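Local coordinates for protein NUDIX hydrolase (Jonesia denitrificans, PDB 4KTB) that is of unknown function but, as a Nudix-type protein, possibly hydrolyses nucleotide pyrophosphates, for instance cleaving diadenosine tetraphosphate asymmetrically, at residues A[43-48]-A[72-77]. Numbering follows the deposited sequence.
With NA (sodium ion), chain E; EDO (1,2-ethanediol), chain P.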
ATOM      1  N   ASP A  43      12.205   5.729  -8.568  1.00  8.89           N
ATOM      2  CA  ASP A  43      12.306   4.717  -9.600  1.00 10.33           C
ATOM      3  C   ASP A  43      10.922   4.535 -10.176  1.00 10.97           C
ATOM      4  O   ASP A  43       9.931   4.489  -9.435  1.00 11.47           O
ATOM      5  CB  ASP A  43      12.797   3.380  -9.033  1.00 13.99           C
ATOM      6  CG  ASP A  43      14.287   3.367  -8.750  1.00 18.02           C
ATOM      7  OD1 ASP A  43      15.063   3.138  -9.690  1.00 18.32           O
ATOM      8  OD2 ASP A  43      14.683   3.567  -7.585  1.00 19.72           O
ATOM      9  N   ALA A  44      10.855   4.469 -11.499  1.00  9.63           N
ATOM     10  CA  ALA A  44       9.603   4.192 -12.176  1.00  7.59           C
ATOM     11  C   ALA A  44       9.799   2.933 -12.986  1.00  6.92           C
ATOM     12  O   ALA A  44      10.721   2.861 -13.788  1.00 13.18           O
ATOM     13  CB  ALA A  44       9.231   5.336 -13.075  1.00 10.22           C
ATOM     14  N   VAL A  45       8.934   1.946 -12.774  1.00  8.90           N
ATOM     15  CA  VAL A  45       8.916   0.752 -13.612  1.00 12.59           C
ATOM     16  C   VAL A  45       7.899   0.972 -14.733  1.00 10.44           C
ATOM     17  O   VAL A  45       6.692   1.068 -14.480  1.00  8.37           O
ATOM     18  CB  VAL A  45       8.600  -0.521 -12.812  1.00 13.98           C
ATOM     19  CG1 VAL A  45       8.249  -1.648 -13.741  1.00 17.61           C
ATOM     20  CG2 VAL A  45       9.781  -0.939 -11.982  1.00 14.56           C
ATOM     21  N   PRO A  46       8.393   1.088 -15.975  1.00 12.24           N
ATOM     22  CA  PRO A  46       7.501   1.454 -17.081  1.00 14.05           C
ATOM     23  C   PRO A  46       6.834   0.220 -17.664  1.00 12.04           C
ATOM     24  O   PRO A  46       7.533  -0.736 -18.041  1.00 11.13           O
ATOM     25  CB  PRO A  46       8.457   2.072 -18.115  1.00  9.67           C
ATOM     26  CG  PRO A  46       9.797   2.256 -17.371  1.00 11.92           C
ATOM     27  CD  PRO A  46       9.808   1.154 -16.373  1.00 12.46           C
ATOM     28  N   VAL A  47       5.505   0.229 -17.741  1.00 13.33           N
ATOM     29  CA  VAL A  47       4.791  -0.972 -18.165  1.00 17.44           C
ATOM     30  C   VAL A  47       3.721  -0.731 -19.211  1.00 18.97           C
ATOM     31  O   VAL A  47       3.178   0.369 -19.332  1.00 17.96           O
ATOM     32  CB  VAL A  47       4.134  -1.704 -16.974  1.00 16.65           C
ATOM     33  CG1 VAL A  47       5.119  -1.904 -15.840  1.00 16.89           C
ATOM     34  CG2 VAL A  47       2.910  -0.943 -16.482  1.00 14.25           C
ATOM     35  N   ARG A  48       3.439  -1.783 -19.969  1.00 18.78           N
ATOM     36  CA  ARG A  48       2.292  -1.822 -20.861  1.00 20.25           C
ATOM     37  C   ARG A  48       1.227  -2.642 -20.179  1.00 20.13           C
ATOM     38  O   ARG A  48       1.506  -3.739 -19.694  1.00 19.87           O
ATOM     39  CB  ARG A  48       2.648  -2.505 -22.185  1.00 20.56           C
ATOM     40  CG  ARG A  48       3.500  -1.667 -23.139  1.00 21.89           C
ATOM     41  CD  ARG A  48       3.827  -2.437 -24.405  1.00 25.02           C
ATOM     42  NE  ARG A  48       4.599  -1.632 -25.342  1.00 25.57           N
ATOM     43  CZ  ARG A  48       5.281  -2.124 -26.367  1.00 26.55           C
ATOM     44  NH1 ARG A  48       5.293  -3.430 -26.592  1.00 23.42           N
ATOM     45  NH2 ARG A  48       5.946  -1.300 -27.160  1.00 28.80           N
ATOM     46  N   ARG A  72      20.862  -2.913 -18.212  1.00 20.66           N
ATOM     47  CA  ARG A  72      19.453  -2.624 -18.436  1.00 22.97           C
ATOM     48  C   ARG A  72      18.908  -1.894 -17.211  1.00 22.26           C
ATOM     49  O   ARG A  72      19.130  -2.334 -16.077  1.00 23.84           O
ATOM     50  CB  ARG A  72      18.669  -3.915 -18.695  1.00 21.57           C
ATOM     51  CG  ARG A  72      18.955  -4.550 -20.044  1.00 21.20           C
ATOM     52  CD  ARG A  72      18.266  -5.882 -20.166  1.00 21.69           C
ATOM     53  NE  ARG A  72      18.285  -6.397 -21.530  1.00 23.21           N
ATOM     54  CZ  ARG A  72      19.294  -7.083 -22.046  1.00 35.26           C
ATOM     55  NH1 ARG A  72      19.230  -7.507 -23.295  1.00 26.42           N
ATOM     56  NH2 ARG A  72      20.360  -7.351 -21.305  1.00 37.58           N
ATOM     57  N   ALA A  73      18.198  -0.791 -17.442  1.00 16.87           N
ATOM     58  CA  ALA A  73      17.832   0.135 -16.368  1.00 19.78           C
ATOM     59  C   ALA A  73      16.355   0.493 -16.312  1.00 18.35           C
ATOM     60  O   ALA A  73      15.703   0.658 -17.341  1.00 14.22           O
ATOM     61  CB  ALA A  73      18.660   1.416 -16.461  1.00 20.50           C
ATOM     62  N   LEU A  74      15.855   0.643 -15.090  1.00 18.34           N
ATOM     63  CA  LEU A  74      14.551   1.231 -14.848  1.00 17.30           C
ATOM     64  C   LEU A  74      14.622   2.735 -15.102  1.00 17.44           C
ATOM     65  O   LEU A  74      15.665   3.273 -15.470  1.00 16.53           O
ATOM     66  CB  LEU A  74      14.140   0.969 -13.403  1.00 10.96           C
ATOM     67  CG  LEU A  74      14.095  -0.518 -13.054  1.00 11.31           C
ATOM     68  CD1 LEU A  74      13.838  -0.735 -11.570  1.00 10.69           C
ATOM     69  CD2 LEU A  74      13.009  -1.172 -13.843  1.00 11.15           C
ATOM     70  N   VAL A  75      13.514   3.427 -14.907  1.00 16.32           N
ATOM     71  CA  VAL A  75      13.550   4.873 -15.008  1.00 13.77           C
ATOM     72  C   VAL A  75      13.783   5.427 -13.602  1.00 16.43           C
ATOM     73  O   VAL A  75      12.983   5.202 -12.697  1.00 15.66           O
ATOM     74  CB  VAL A  75      12.270   5.403 -15.653  1.00 15.50           C
ATOM     75  CG1 VAL A  75      12.126   6.921 -15.452  1.00 13.02           C
ATOM     76  CG2 VAL A  75      12.251   5.019 -17.140  1.00 10.54           C
ATOM     77  N   SER A  76      14.901   6.125 -13.421  1.00 10.94           N
ATOM     78  CA  SER A  76      15.408   6.391 -12.081  1.00 10.99           C
ATOM     79  C   SER A  76      16.173   7.705 -11.984  1.00 11.87           C
ATOM     80  O   SER A  76      16.937   8.061 -12.876  1.00 12.94           O
ATOM     81  CB  SER A  76      16.317   5.242 -11.644  1.00 32.11           C
ATOM     82  OG  SER A  76      16.951   5.526 -10.412  1.00 33.95           O
ATOM     83  N   GLY A  77      15.975   8.419 -10.885  1.00 11.59           N
ATOM     84  CA  GLY A  77      16.685   9.664 -10.710  1.00 12.64           C
ATOM     85  C   GLY A  77      16.282  10.466  -9.494  1.00 12.35           C
ATOM     86  O   GLY A  77      15.313  10.157  -8.799  1.00 11.19           O
TER
HETATM   87 NA    NA E 201      18.137   8.431 -14.778  1.00 20.42          NA
HETATM   88  C1  EDO P 212       8.201  -3.797 -28.307  1.00 31.86           C
HETATM   89  O1  EDO P 212       7.037  -3.184 -28.868  1.00 34.76           O
HETATM   90  C2  EDO P 212       8.109  -5.312 -28.444  1.00 31.99           C
HETATM   91  O2  EDO P 212       6.911  -5.788 -27.821  1.00 31.44           O
HETATM   92  O   HOH W   1      17.292   6.322 -15.437  1.00 23.33           O
HETATM   93  O   HOH W   2      16.358   9.772 -15.403  1.00 10.41           O
HETATM   94  O   HOH W   3      19.617   6.783 -14.264  1.00 22.59           O
HETATM   95  O   HOH W   4      18.637   8.053 -17.560  1.00 35.04           O
HETATM   96  O   HOH W   5      19.414  10.307 -13.999  1.00 13.65           O
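Ala44 and Val75 form an antiparallel hydrogen-bonded pair joining strand 43-48 to strand 75-77, whose short axes lie 4.6 Å apart at 170°. Ala44 N donates to Val75 O and Val75 N donates back to Ala44 O at 3.1 Å. Asp43 and Ser76 make the adjoining non-hydrogen-bonded pair, with CA atoms 4.3 Å apart. Around Leu74, a break between strands 70-73 and 75-78, the chain turns away from segment 43-48. The side chains of Ala44 and Val75 share the face toward helix 85-97, where Val75 CG2, beside its own backbone N because CG1 takes the anti position (chi1 166°), meets Pro46 CG at 3.7 Å. Toward helix 176-186, Val45 CG2 touches Leu74 CD2 at 3.7 Å, the two side chains crossing at a slant. On that side Ser76 OG also gives Asp43 OD1 a weak, unsettled hydrogen bond of 3.1 Å, while Asp43 OD2 is bonded to Ser135 and Tyr117. A leucine in place of Asp43 would probably leave the hydroxyls of Ser135 and Tyr117 without this shared buried partner. Ser76 O binds the sodium ion at 2.3 Å, and water 1 links that ion to Ser76 N. Two backbone bonds thus join strand 75-78 to strand 39-49 in the mixed sheet of a Nudix-like core, apolar toward helix 85-97 and mixed toward helix 176-186, where the carboxylate turns chiefly to Ser135 and Tyr117.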